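Side-chain contacts in lysozyme (Meretrix lusoria, PDB 4PJ2), which hydrolyses the beta-1,4 glycosidic linkages of peptidoglycan and chitin-type chains and lyses Gram-positive bacteria such as Micrococcus luteus: residues Q70-R75 and G95-C100; W45-R50 and K74-W79; G36-K41 and R91-G96; L84-F89 and G107-L112. All coordinates share one frame; numbering follows the deposited sequence.

Contact 1. Residues Q70-R75 and G95-C100; sequences QNYMKR and GGPRGC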
loop_
_atom_site.group_PDB
_atom_site.type_symbol
_atom_site.label_atom_id
_atom_site.label_comp_id
_atom_site.label_asym_id
_atom_site.label_seq_id
_atom_site.Cartn_x
_atom_site.Cartn_y
_atom_site.Cartn_z
ATOM N N GLN D 70 14.610 -10.822 0.655
ATOM C CA GLN D 70 15.795 -10.578 -0.165
ATOM C C GLN D 70 15.423 -10.112 -1.577
ATOM O O GLN D 70 16.011 -9.155 -2.099
ATOM C CB GLN D 70 16.671 -11.832 -0.252
ATOM C CG GLN D 70 17.339 -12.234 1.051
ATOM C CD GLN D 70 18.527 -11.361 1.419
ATOM O OE1 GLN D 70 18.698 -10.262 0.904
ATOM N NE2 GLN D 70 19.361 -11.863 2.316
ATOM N N ASN D 71 14.475 -10.800 -2.206
ATOM C CA ASN D 71 14.035 -10.442 -3.555
ATOM C C ASN D 71 13.346 -9.085 -3.588
ATOM O O ASN D 71 13.523 -8.339 -4.536
ATOM C CB ASN D 71 13.071 -11.470 -4.141
ATOM C CG ASN D 71 13.725 -12.787 -4.460
ATOM O OD1 ASN D 71 14.946 -12.904 -4.484
ATOM N ND2 ASN D 71 12.910 -13.785 -4.744
ATOM N N TYR D 72 12.541 -8.776 -2.573
ATOM C CA TYR D 72 11.871 -7.489 -2.475
ATOM C C TYR D 72 12.878 -6.344 -2.399
ATOM O O TYR D 72 12.740 -5.332 -3.095
ATOM C CB TYR D 72 10.974 -7.476 -1.250
ATOM C CG TYR D 72 9.891 -6.423 -1.279
ATOM C CD1 TYR D 72 10.054 -5.195 -0.652
ATOM C CD2 TYR D 72 8.676 -6.675 -1.904
ATOM C CE1 TYR D 72 9.035 -4.244 -0.653
ATOM C CE2 TYR D 72 7.661 -5.723 -1.916
ATOM C CZ TYR D 72 7.843 -4.511 -1.296
ATOM O OH TYR D 72 6.814 -3.583 -1.291
ATOM N N MET D 73 13.913 -6.512 -1.575
ATOM C CA MET D 73 14.918 -5.482 -1.443
ATOM C C MET D 73 15.739 -5.354 -2.728
ATOM O O MET D 73 16.063 -4.254 -3.122
ATOM C CB MET D 73 15.822 -5.743 -0.215
ATOM C CG MET D 73 15.071 -5.782 1.124
ATOM S SD MET D 73 13.940 -4.400 1.302
ATOM C CE MET D 73 12.743 -5.146 2.412
ATOM N N LYS D 74 16.065 -6.478 -3.361
ATOM C CA LYS D 74 16.770 -6.455 -4.647
ATOM C C LYS D 74 15.972 -5.682 -5.695
ATOM O O LYS D 74 16.535 -4.923 -6.483
ATOM C CB LYS D 74 17.024 -7.882 -5.122
ATOM C CG LYS D 74 17.775 -8.001 -6.431
ATOM C CD LYS D 74 18.144 -9.455 -6.718
ATOM C CE LYS D 74 18.658 -9.658 -8.141
ATOM N NZ LYS D 74 18.957 -11.092 -8.428
ATOM N N ARG D 75 14.661 -5.869 -5.694
ATOM C CA ARG D 75 13.804 -5.187 -6.647
ATOM C C ARG D 75 13.694 -3.689 -6.373
ATOM O O ARG D 75 13.780 -2.881 -7.315
ATOM C CB ARG D 75 12.413 -5.819 -6.647
ATOM C CG ARG D 75 11.427 -5.119 -7.565
ATOM C CD ARG D 75 10.164 -5.927 -7.727
ATOM N NE ARG D 75 9.320 -5.324 -8.750
ATOM C CZ ARG D 75 8.346 -5.960 -9.383
ATOM N NH1 ARG D 75 8.057 -7.212 -9.052
ATOM N NH2 ARG D 75 7.659 -5.346 -10.343
ATOM N N GLY D 95 7.444 -0.252 5.225
ATOM C CA GLY D 95 6.762 0.815 4.509
ATOM C C GLY D 95 6.555 0.652 3.020
ATOM O O GLY D 95 5.989 1.549 2.414
ATOM N N GLY D 96 6.995 -0.458 2.431
ATOM C CA GLY D 96 6.860 -0.651 0.987
ATOM C C GLY D 96 8.026 -0.095 0.191
ATOM O O GLY D 96 9.061 0.238 0.752
ATOM N N PRO D 97 7.872 0.005 -1.144
ATOM C CA PRO D 97 9.002 0.327 -2.020
ATOM C C PRO D 97 9.695 1.641 -1.729
ATOM O O PRO D 97 10.865 1.751 -2.078
ATOM C CB PRO D 97 8.354 0.351 -3.401
ATOM C CG PRO D 97 7.280 -0.651 -3.282
ATOM C CD PRO D 97 6.683 -0.372 -1.924
ATOM N N ARG D 98 9.013 2.609 -1.129
ATOM C CA ARG D 98 9.622 3.877 -0.750
ATOM C C ARG D 98 9.609 4.073 0.765
ATOM O O ARG D 98 9.747 5.194 1.247
ATOM C CB ARG D 98 8.890 5.042 -1.412
ATOM C CG ARG D 98 8.963 5.029 -2.926
ATOM C CD ARG D 98 8.625 6.390 -3.508
ATOM N NE ARG D 98 9.624 7.414 -3.178
ATOM C CZ ARG D 98 9.461 8.384 -2.276
ATOM N NH1 ARG D 98 8.336 8.493 -1.581
ATOM N NH2 ARG D 98 10.439 9.257 -2.067
ATOM N N GLY D 99 9.452 2.987 1.517
ATOM C CA GLY D 99 9.391 3.067 2.971
ATOM C C GLY D 99 10.566 3.798 3.589
ATOM O O GLY D 99 10.415 4.530 4.569
ATOM N N CYS D 100 11.753 3.608 3.032
ATOM C CA CYS D 100 12.951 4.253 3.547
ATOM C C CYS D 100 12.938 5.776 3.380
ATOM O O CYS D 100 13.800 6.462 3.920
ATOM C CB CYS D 100 14.187 3.656 2.872
ATOM S SG CYS D 100 14.386 4.149 1.162
#

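Contact 2. Residues W45-R50 and K74-W79; sequences WIDCGR and KRYAKW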
loop_
_atom_site.group_PDB
_atom_site.type_symbol
_atom_site.label_atom_id
_atom_site.label_comp_id
_atom_site.label_asym_id
_atom_site.label_seq_id
_atom_site.Cartn_x
_atom_site.Cartn_y
_atom_site.Cartn_z
ATOM N N TRP D 45 4.419 -10.552 -1.562
ATOM C CA TRP D 45 4.808 -11.841 -2.117
ATOM C C TRP D 45 4.778 -11.848 -3.636
ATOM O O TRP D 45 5.675 -12.394 -4.279
ATOM C CB TRP D 45 3.911 -12.957 -1.571
ATOM C CG TRP D 45 4.297 -14.308 -2.069
ATOM C CD1 TRP D 45 5.366 -15.049 -1.670
ATOM C CD2 TRP D 45 3.629 -15.076 -3.074
ATOM N NE1 TRP D 45 5.401 -16.238 -2.356
ATOM C CE2 TRP D 45 4.344 -16.280 -3.224
ATOM C CE3 TRP D 45 2.488 -14.868 -3.852
ATOM C CZ2 TRP D 45 3.957 -17.270 -4.128
ATOM C CZ3 TRP D 45 2.107 -15.851 -4.746
ATOM C CH2 TRP D 45 2.835 -17.039 -4.872
ATOM N N ILE D 46 3.763 -11.223 -4.214
ATOM C CA ILE D 46 3.664 -11.126 -5.664
ATOM C C ILE D 46 4.891 -10.391 -6.218
ATOM O O ILE D 46 5.541 -10.857 -7.152
ATOM C CB ILE D 46 2.353 -10.412 -6.098
ATOM C CG1 ILE D 46 1.153 -11.327 -5.824
ATOM C CG2 ILE D 46 2.407 -9.988 -7.567
ATOM C CD1 ILE D 46 -0.205 -10.647 -5.951
ATOM N N ASP D 47 5.246 -9.269 -5.607
ATOM C CA ASP D 47 6.336 -8.452 -6.122
ATOM C C ASP D 47 7.717 -9.049 -5.833
ATOM O O ASP D 47 8.673 -8.723 -6.536
ATOM C CB ASP D 47 6.276 -7.053 -5.532
ATOM C CG ASP D 47 5.189 -6.198 -6.138
ATOM O OD1 ASP D 47 4.474 -6.628 -7.076
ATOM O OD2 ASP D 47 5.067 -5.047 -5.673
ATOM N N CYS D 48 7.835 -9.912 -4.830
ATOM C CA CYS D 48 9.131 -10.520 -4.527
ATOM C C CYS D 48 9.369 -11.763 -5.381
ATOM O O CYS D 48 10.288 -12.533 -5.123
ATOM C CB CYS D 48 9.255 -10.859 -3.038
ATOM S SG CYS D 48 8.376 -12.333 -2.516
ATOM N N GLY D 49 8.533 -11.950 -6.398
ATOM C CA GLY D 49 8.750 -12.979 -7.398
ATOM C C GLY D 49 8.019 -14.287 -7.154
ATOM O O GLY D 49 8.306 -15.294 -7.787
ATOM N N ARG D 50 7.061 -14.264 -6.239
ATOM C CA ARG D 50 6.245 -15.432 -5.935
ATOM C C ARG D 50 7.074 -16.679 -5.632
ATOM O O ARG D 50 6.829 -17.749 -6.201
ATOM C CB ARG D 50 5.285 -15.727 -7.087
ATOM C CG ARG D 50 4.333 -14.590 -7.405
ATOM C CD ARG D 50 3.430 -14.940 -8.574
ATOM N NE ARG D 50 2.057 -15.177 -8.132
ATOM C CZ ARG D 50 1.014 -14.390 -8.400
ATOM N NH1 ARG D 50 1.155 -13.290 -9.135
ATOM N NH2 ARG D 50 -0.188 -14.714 -7.929
ATOM N N LYS D 74 16.065 -6.478 -3.361
ATOM C CA LYS D 74 16.770 -6.455 -4.647
ATOM C C LYS D 74 15.972 -5.682 -5.695
ATOM O O LYS D 74 16.535 -4.923 -6.483
ATOM C CB LYS D 74 17.024 -7.882 -5.122
ATOM C CG LYS D 74 17.775 -8.001 -6.431
ATOM C CD LYS D 74 18.144 -9.455 -6.718
ATOM C CE LYS D 74 18.658 -9.658 -8.141
ATOM N NZ LYS D 74 18.957 -11.092 -8.428
ATOM N N ARG D 75 14.661 -5.869 -5.694
ATOM C CA ARG D 75 13.804 -5.187 -6.647
ATOM C C ARG D 75 13.694 -3.689 -6.373
ATOM O O ARG D 75 13.780 -2.881 -7.315
ATOM C CB ARG D 75 12.413 -5.819 -6.647
ATOM C CG ARG D 75 11.427 -5.119 -7.565
ATOM C CD ARG D 75 10.164 -5.927 -7.727
ATOM N NE ARG D 75 9.320 -5.324 -8.750
ATOM C CZ ARG D 75 8.346 -5.960 -9.383
ATOM N NH1 ARG D 75 8.057 -7.212 -9.052
ATOM N NH2 ARG D 75 7.659 -5.346 -10.343
ATOM N N TYR D 76 13.512 -3.307 -5.103
ATOM C CA TYR D 76 13.081 -1.949 -4.788
ATOM C C TYR D 76 14.095 -1.033 -4.107
ATOM O O TYR D 76 14.043 0.178 -4.290
ATOM C CB TYR D 76 11.822 -1.989 -3.935
ATOM C CG TYR D 76 10.580 -2.413 -4.658
ATOM C CD1 TYR D 76 10.130 -1.712 -5.764
ATOM C CD2 TYR D 76 9.830 -3.494 -4.207
ATOM C CE1 TYR D 76 8.957 -2.064 -6.387
ATOM C CE2 TYR D 76 8.652 -3.848 -4.843
ATOM C CZ TYR D 76 8.232 -3.127 -5.935
ATOM O OH TYR D 76 7.056 -3.393 -6.610
ATOM N N ALA D 77 14.959 -1.571 -3.249
ATOM C CA ALA D 77 15.662 -0.707 -2.312
ATOM C C ALA D 77 16.610 0.285 -3.002
ATOM O O ALA D 77 16.575 1.479 -2.743
ATOM C CB ALA D 77 16.413 -1.548 -1.292
ATOM N N LYS D 78 17.467 -0.210 -3.879
ATOM C CA LYS D 78 18.418 0.667 -4.545
ATOM C C LYS D 78 17.708 1.802 -5.263
ATOM O O LYS D 78 18.083 2.964 -5.152
ATOM C CB LYS D 78 19.246 -0.118 -5.554
ATOM C CG LYS D 78 20.220 0.749 -6.306
ATOM C CD LYS D 78 21.107 -0.085 -7.229
ATOM C CE LYS D 78 22.209 0.730 -7.882
ATOM N NZ LYS D 78 23.225 1.169 -6.866
ATOM N N TRP D 79 16.665 1.440 -5.990
ATOM C CA TRP D 79 16.024 2.353 -6.932
ATOM C C TRP D 79 15.171 3.399 -6.230
ATOM O O TRP D 79 14.838 4.430 -6.807
ATOM C CB TRP D 79 15.219 1.536 -7.946
ATOM C CG TRP D 79 16.098 0.457 -8.514
ATOM C CD1 TRP D 79 16.015 -0.879 -8.289
ATOM C CD2 TRP D 79 17.228 0.649 -9.353
ATOM N NE1 TRP D 79 17.026 -1.537 -8.937
ATOM C CE2 TRP D 79 17.782 -0.618 -9.608
ATOM C CE3 TRP D 79 17.830 1.773 -9.914
ATOM C CZ2 TRP D 79 18.910 -0.790 -10.406
ATOM C CZ3 TRP D 79 18.949 1.599 -10.686
ATOM C CH2 TRP D 79 19.475 0.331 -10.929
#

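Contact 3. Residues G36-K41 and R91-G96; sequences GYFQIK and REHNGG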
loop_
_atom_site.group_PDB
_atom_site.type_symbol
_atom_site.label_atom_id
_atom_site.label_comp_id
_atom_site.label_asym_id
_atom_site.label_seq_id
_atom_site.Cartn_x
_atom_site.Cartn_y
_atom_site.Cartn_z
ATOM N N GLY D 36 3.101 -14.858 8.898
ATOM C CA GLY D 36 4.375 -15.513 9.135
ATOM C C GLY D 36 5.469 -14.714 9.798
ATOM O O GLY D 36 5.242 -13.632 10.348
ATOM N N TYR D 37 6.670 -15.284 9.722
ATOM C CA TYR D 37 7.871 -14.748 10.360
ATOM C C TYR D 37 8.109 -13.272 10.093
ATOM O O TYR D 37 8.539 -12.536 10.982
ATOM C CB TYR D 37 9.106 -15.499 9.853
ATOM C CG TYR D 37 9.210 -16.942 10.302
ATOM C CD1 TYR D 37 8.679 -17.972 9.535
ATOM C CD2 TYR D 37 9.871 -17.273 11.477
ATOM C CE1 TYR D 37 8.787 -19.295 9.943
ATOM C CE2 TYR D 37 9.983 -18.588 11.884
ATOM C CZ TYR D 37 9.439 -19.590 11.112
ATOM O OH TYR D 37 9.555 -20.897 11.514
ATOM N N PHE D 38 7.881 -12.846 8.844
ATOM C CA PHE D 38 8.186 -11.479 8.414
ATOM C C PHE D 38 6.924 -10.656 8.171
ATOM O O PHE D 38 7.008 -9.519 7.719
ATOM C CB PHE D 38 9.082 -11.490 7.163
ATOM C CG PHE D 38 10.479 -11.958 7.442
ATOM C CD1 PHE D 38 10.806 -13.304 7.369
ATOM C CD2 PHE D 38 11.454 -11.054 7.836
ATOM C CE1 PHE D 38 12.102 -13.730 7.639
ATOM C CE2 PHE D 38 12.742 -11.473 8.113
ATOM C CZ PHE D 38 13.064 -12.813 8.025
ATOM N N GLN D 39 5.754 -11.219 8.478
ATOM C CA GLN D 39 4.473 -10.516 8.316
ATOM C C GLN D 39 4.334 -9.953 6.888
ATOM O O GLN D 39 4.158 -8.750 6.673
ATOM C CB GLN D 39 4.345 -9.424 9.371
ATOM C CG GLN D 39 4.132 -9.991 10.770
ATOM C CD GLN D 39 2.778 -10.653 10.900
ATOM O OE1 GLN D 39 1.756 -9.972 11.003
ATOM N NE2 GLN D 39 2.755 -11.976 10.853
ATOM N N ILE D 40 4.386 -10.876 5.939
ATOM C CA ILE D 40 4.324 -10.578 4.509
ATOM C C ILE D 40 2.880 -10.643 4.037
ATOM O O ILE D 40 2.154 -11.588 4.369
ATOM C CB ILE D 40 5.182 -11.612 3.730
ATOM C CG1 ILE D 40 6.663 -11.322 3.962
ATOM C CG2 ILE D 40 4.863 -11.598 2.233
ATOM C CD1 ILE D 40 7.588 -12.429 3.481
ATOM N N LYS D 41 2.462 -9.632 3.277
ATOM C CA LYS D 41 1.138 -9.629 2.673
ATOM C C LYS D 41 1.220 -10.091 1.223
ATOM O O LYS D 41 2.303 -10.218 0.652
ATOM C CB LYS D 41 0.512 -8.236 2.763
ATOM C CG LYS D 41 0.301 -7.795 4.198
ATOM C CD LYS D 41 -0.391 -6.456 4.327
ATOM C CE LYS D 41 0.489 -5.359 3.746
ATOM N NZ LYS D 41 0.029 -4.000 4.095
ATOM N N ARG D 91 13.123 -0.323 6.834
ATOM C CA ARG D 91 12.109 0.678 6.505
ATOM C C ARG D 91 11.336 0.339 5.208
ATOM O O ARG D 91 10.152 0.614 5.121
ATOM C CB ARG D 91 12.707 2.090 6.472
ATOM C CG ARG D 91 13.188 2.558 7.858
ATOM C CD ARG D 91 13.803 3.948 7.847
ATOM N NE ARG D 91 12.853 4.993 7.483
ATOM C CZ ARG D 91 13.185 6.239 7.165
ATOM N NH1 ARG D 91 14.463 6.617 7.154
ATOM N NH2 ARG D 91 12.237 7.102 6.828
ATOM N N GLU D 92 11.998 -0.292 4.238
ATOM C CA GLU D 92 11.298 -0.829 3.064
ATOM C C GLU D 92 10.356 -1.944 3.464
ATOM O O GLU D 92 9.243 -2.041 2.997
ATOM C CB GLU D 92 12.302 -1.389 2.047
ATOM C CG GLU D 92 13.221 -0.356 1.421
ATOM C CD GLU D 92 12.506 0.531 0.466
ATOM O OE1 GLU D 92 12.473 0.167 -0.737
ATOM O OE2 GLU D 92 12.026 1.591 0.883
ATOM N N HIS D 93 10.826 -2.795 4.363
ATOM C CA HIS D 93 9.998 -3.898 4.767
ATOM C C HIS D 93 8.711 -3.432 5.444
ATOM O O HIS D 93 7.648 -3.961 5.172
ATOM C CB HIS D 93 10.749 -4.814 5.707
ATOM C CG HIS D 93 10.008 -6.069 5.938
ATOM N ND1 HIS D 93 9.851 -7.018 4.955
ATOM C CD2 HIS D 93 9.294 -6.510 7.004
ATOM C CE1 HIS D 93 9.100 -8.002 5.409
ATOM N NE2 HIS D 93 8.750 -7.717 6.651
ATOM N N ASN D 94 8.836 -2.408 6.278
ATOM C CA ASN D 94 7.700 -1.873 7.020
ATOM C C ASN D 94 6.819 -0.963 6.169
ATOM O O ASN D 94 5.614 -0.921 6.364
ATOM C CB ASN D 94 8.230 -1.099 8.233
ATOM C CG ASN D 94 7.121 -0.574 9.126
ATOM O OD1 ASN D 94 7.056 0.617 9.406
ATOM N ND2 ASN D 94 6.242 -1.456 9.548
ATOM N N GLY D 95 7.444 -0.252 5.225
ATOM C CA GLY D 95 6.762 0.815 4.509
ATOM C C GLY D 95 6.555 0.652 3.020
ATOM O O GLY D 95 5.989 1.549 2.414
ATOM N N GLY D 96 6.995 -0.458 2.431
ATOM C CA GLY D 96 6.860 -0.651 0.987
ATOM C C GLY D 96 8.026 -0.095 0.191
ATOM O O GLY D 96 9.061 0.238 0.752
HETATM O O HOH W 1 6.034 -6.905 5.067
#

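Contact 4. Residues L84-F89 and G107-L112; sequences LRCEGF and GYWNRL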
loop_
_atom_site.group_PDB
_atom_site.type_symbol
_atom_site.label_atom_id
_atom_site.label_comp_id
_atom_site.label_asym_id
_atom_site.label_seq_id
_atom_site.Cartn_x
_atom_site.Cartn_y
_atom_site.Cartn_z
ATOM N N LEU D 84 21.772 0.959 1.437
ATOM C CA LEU D 84 21.768 -0.504 1.339
ATOM C C LEU D 84 22.374 -1.134 2.579
ATOM O O LEU D 84 23.459 -1.730 2.567
ATOM C CB LEU D 84 22.466 -0.963 0.052
ATOM C CG LEU D 84 21.860 -0.366 -1.217
ATOM C CD1 LEU D 84 22.637 -0.828 -2.442
ATOM C CD2 LEU D 84 20.389 -0.722 -1.342
ATOM N N ARG D 85 21.639 -0.962 3.665
ATOM C CA ARG D 85 21.944 -1.556 4.949
ATOM C C ARG D 85 20.624 -1.632 5.687
ATOM O O ARG D 85 19.584 -1.216 5.167
ATOM C CB ARG D 85 22.946 -0.718 5.720
ATOM C CG ARG D 85 22.608 0.755 5.845
ATOM C CD ARG D 85 23.662 1.428 6.694
ATOM N NE ARG D 85 23.665 2.879 6.571
ATOM C CZ ARG D 85 24.666 3.646 6.994
ATOM N NH1 ARG D 85 25.737 3.098 7.556
ATOM N NH2 ARG D 85 24.603 4.964 6.855
ATOM N N CYS D 86 20.658 -2.133 6.920
ATOM C CA CYS D 86 19.422 -2.481 7.590
ATOM C C CYS D 86 18.482 -1.297 7.784
ATOM O O CYS D 86 17.275 -1.478 7.657
ATOM C CB CYS D 86 19.713 -3.185 8.918
ATOM S SG CYS D 86 18.313 -4.220 9.463
ATOM N N GLU D 87 18.997 -0.095 8.037
ATOM C CA GLU D 87 18.111 1.056 8.197
ATOM C C GLU D 87 17.206 1.156 6.973
ATOM O O GLU D 87 15.998 1.346 7.100
ATOM C CB GLU D 87 18.856 2.385 8.384
ATOM C CG GLU D 87 17.860 3.565 8.470
ATOM C CD GLU D 87 18.494 4.942 8.464
ATOM O OE1 GLU D 87 19.705 5.060 8.188
ATOM O OE2 GLU D 87 17.752 5.919 8.723
ATOM N N GLY D 88 17.788 1.018 5.785
ATOM C CA GLY D 88 17.023 1.067 4.554
ATOM C C GLY D 88 16.100 -0.126 4.397
ATOM O O GLY D 88 14.897 0.025 4.143
ATOM N N PHE D 89 16.651 -1.322 4.557
ATOM C CA PHE D 89 15.888 -2.537 4.293
ATOM C C PHE D 89 14.727 -2.705 5.274
ATOM O O PHE D 89 13.641 -3.115 4.886
ATOM C CB PHE D 89 16.777 -3.777 4.333
ATOM C CG PHE D 89 17.911 -3.771 3.321
ATOM C CD1 PHE D 89 19.196 -4.127 3.714
ATOM C CD2 PHE D 89 17.694 -3.450 1.979
ATOM C CE1 PHE D 89 20.244 -4.138 2.799
ATOM C CE2 PHE D 89 18.758 -3.466 1.054
ATOM C CZ PHE D 89 20.020 -3.812 1.473
ATOM N N GLY D 107 9.754 5.456 13.322
ATOM C CA GLY D 107 9.565 4.848 14.629
ATOM C C GLY D 107 9.888 3.370 14.590
ATOM O O GLY D 107 10.547 2.849 15.493
ATOM N N TYR D 108 9.471 2.705 13.511
ATOM C CA TYR D 108 9.746 1.275 13.336
ATOM C C TYR D 108 11.253 1.007 13.431
ATOM O O TYR D 108 11.683 0.102 14.146
ATOM C CB TYR D 108 9.226 0.809 11.966
ATOM C CG TYR D 108 9.477 -0.643 11.632
ATOM C CD1 TYR D 108 10.651 -1.035 10.984
ATOM C CD2 TYR D 108 8.524 -1.608 11.876
ATOM C CE1 TYR D 108 10.874 -2.347 10.648
ATOM C CE2 TYR D 108 8.733 -2.926 11.538
ATOM C CZ TYR D 108 9.924 -3.289 10.909
ATOM O OH TYR D 108 10.150 -4.588 10.528
ATOM N N TRP D 109 12.050 1.788 12.698
ATOM C CA TRP D 109 13.504 1.639 12.711
ATOM C C TRP D 109 14.101 1.985 14.086
ATOM O O TRP D 109 14.986 1.285 14.569
ATOM C CB TRP D 109 14.128 2.516 11.624
ATOM C CG TRP D 109 15.623 2.599 11.695
ATOM C CD1 TRP D 109 16.365 3.733 11.815
ATOM C CD2 TRP D 109 16.560 1.510 11.628
ATOM N NE1 TRP D 109 17.705 3.425 11.830
ATOM C CE2 TRP D 109 17.852 2.067 11.723
ATOM C CE3 TRP D 109 16.431 0.120 11.500
ATOM C CZ2 TRP D 109 19.010 1.284 11.689
ATOM C CZ3 TRP D 109 17.579 -0.650 11.471
ATOM C CH2 TRP D 109 18.850 -0.069 11.574
ATOM N N ASN D 110 13.606 3.054 14.721
ATOM C CA ASN D 110 14.075 3.451 16.043
ATOM C C ASN D 110 13.808 2.338 17.034
ATOM O O ASN D 110 14.653 2.039 17.886
ATOM C CB ASN D 110 13.368 4.733 16.491
ATOM C CG ASN D 110 13.920 5.972 15.808
ATOM O OD1 ASN D 110 14.990 5.934 15.206
ATOM N ND2 ASN D 110 13.198 7.084 15.916
ATOM N N ARG D 111 12.631 1.741 16.953
ATOM C CA ARG D 111 12.247 0.694 17.881
ATOM C C ARG D 111 12.962 -0.622 17.588
ATOM O O ARG D 111 13.387 -1.311 18.530
ATOM C CB ARG D 111 10.719 0.511 17.922
ATOM C CG ARG D 111 9.948 1.691 18.505
ATOM C CD ARG D 111 8.513 1.299 18.871
ATOM N NE ARG D 111 7.871 0.510 17.821
ATOM C CZ ARG D 111 7.305 1.020 16.733
ATOM N NH1 ARG D 111 7.286 2.335 16.534
ATOM N NH2 ARG D 111 6.751 0.208 15.845
ATOM N N LEU D 112 13.119 -0.964 16.310
ATOM C CA LEU D 112 13.764 -2.224 15.966
ATOM C C LEU D 112 15.163 -2.299 16.590
ATOM O O LEU D 112 15.594 -3.351 17.049
ATOM C CB LEU D 112 13.829 -2.391 14.440
ATOM C CG LEU D 112 14.696 -3.526 13.874
ATOM C CD1 LEU D 112 14.172 -3.910 12.487
ATOM C CD2 LEU D 112 16.174 -3.156 13.735
#

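Contact 1. Residues Q70-R75 and G95-C100
The substrate-binding cleft of this lysozyme brings Tyr-72, on helix 62-76, against Gly-96 and Pro-97, which begin the turn leaving helix 86-95. The phenol oxygen does nearly all the touching. Tyr-72 OH lies 3.3 Å from Pro-97 CD and 3.6 Å from Pro-97 CG, so that it rests against one side of the pyrrolidine ring, while Gly-96 CA stands 3.7 Å from the same Tyr-72 OH. The carbonyl carbon of Gly-96 sits close to the plane of the phenol ring, at its edge. A chi1 of -160° sends the Tyr-72 ring away from the backbone N and carries the hydroxyl across to the loop.

No hydrogen bond joins the two segments. The hydroxyl instead bonds to Ser-28 OG of the putative exported protein in the complex, while the ring stacks on Tyr-44 and meets Tyr-76 edge to face. On the opposing segment, Gly-96 leaves the helix with a positive phi of 88° and opens a type I turn, closed by Gly-99 N to Gly-96 O at 2.9 Å. An aromatic side chain of one helix thus meets the glycine-proline turn that follows another, here in the substrate-binding groove of an invertebrate-type lysozyme.

Contact 2. Residues W45-R50 and K74-W79
Asp-47 meets two consecutive residues of helix 62-76, Tyr-76 through its carboxylate and Arg-75 through its backbone carbonyl. The tight part is the tyrosine bond. Tyr-76 OH donates to Asp-47 OD2 over 2.8 Å, reaching that oxygen from above the carboxylate plane, 66° out of it, while OD2 lies at the edge of the phenol ring. The two side chains cross at about a right angle. Chi1 of Asp-47, -75°, sets its CG beside the backbone N and turns the carboxylate to the tyrosine.

The outer part is looser. Arg-75 runs extended on the solvent side, its CG 3.8 Å above the centre of the Tyr-76 ring, and its NH1 donates to Asp-47 O at 3.0 Å with an N-H...O angle of 151°. That bond lands on a carbonyl lone pair near the end of helix 42-47, which a Schellman motif with Gly-49 at C-prime closes. Asp-47 CG and Tyr-76 OH lie over one guanidinium face, so Asp-47 OD1, 4.1 Å from Arg-75 NH1, is near enough for charge attraction but has no N-H directed at it.

In this complex the carboxylate also accepts from Ser-28 OG and Ala-27 N of the putative exported protein. The chemistry implies a divided role for one substrate-binding residue: its main chain engages the cation, and its acid group serves neutral donors, with the arginine probably adding an electrostatic pull.

Contact 3. Residues G36-K41 and R91-G96
His-93 NE2 donates to Phe-38 O over 2.7 Å, a bond with an N-H...O angle of 160° that runs in the imidazole plane and uses a carbonyl lone pair. Chi1 of -170° swings the ring out from helix 86-95. Beside the bond, Phe-38 CB lies 3.8 Å from His-93 NE2, and Ile-40 CG1 stands more loosely at the ring edge, 4.4 Å from His-93 CE1. ND1 is hydrogen-bonded to Tyr-44 OH; with both ring nitrogens engaged, the rotation of this substrate-binding residue is probably fixed beside Glu-18, the predicted proton donor.

A water sits over one ring face, 3.1 Å from Gln-39 O. Gly-36 O accepts from Gln-39 N, closing a type I turn, and from Gln-39 NE2, the latter at 3.0 Å. Gln-39 and Ile-40 form a G1 beta bulge facing Cys-35, at the start of outermost strand 40-41. Through Phe-38, just before the bulge, His-93 ties helix 86-95 to the segment leading into that strand, while helices 8-19, 62-76 and 106-112 touch its side chain.

Contact 4. Residues L84-F89 and G107-L112
Carbon against aromatic face dominates where Glu-87 meets Trp-109. Glu-87 CA sits 3.4 Å from the centroid of the six-membered ring of Trp-109, only 5° off the normal, a CH-pi contact made by the main chain. The side chain continues across the same face: Glu-87 CB is 3.5 Å from Trp-109 CE2, and Glu-87 CG is 3.4 Å from Trp-109 NE1. Extended from a chi1 of 177°, the chain of Glu-87 passes across the indole face at about a right angle to the tryptophan side chain, with its carboxylate plane turned only 15° from the ring.

This is helix-to-helix packing between the first turn of helix 86-95 and helix 106-112 in the lysozyme fold. Sulfur adds a second kind of contact, since Cys-86 SG, joined to Cys-10 by a disulfide, lies 4.2 Å from Trp-109 CZ3 and approaches the indole obliquely. Charge plays a smaller part: the carboxylate has a long, weak ion pair with Arg-91, whose side chain also touches the indole.

Overall arrangement
Contacts 1 and 3 are buried, whereas contacts 2 and 4 each reach a more exposed margin. Contacts 1 and 2 share helix 62-76 and lie about 6 Å apart between centres, both on the substrate-binding side; contact 2 relies on directed polar bonds and contact 1 on plain van der Waals touch. Contacts 3 and 4 share helix 86-95 but use it differently: contact 3, nearest the chain's centre, fixes a substrate-binding histidine by a hydrogen bond, and contact 4 packs an indole against the start of the helix. Glu-92 ties contact 1 to contact 3 by a probable bond to Cys-100 N, and Tyr-108 touches Asn-94 between contacts 3 and 4.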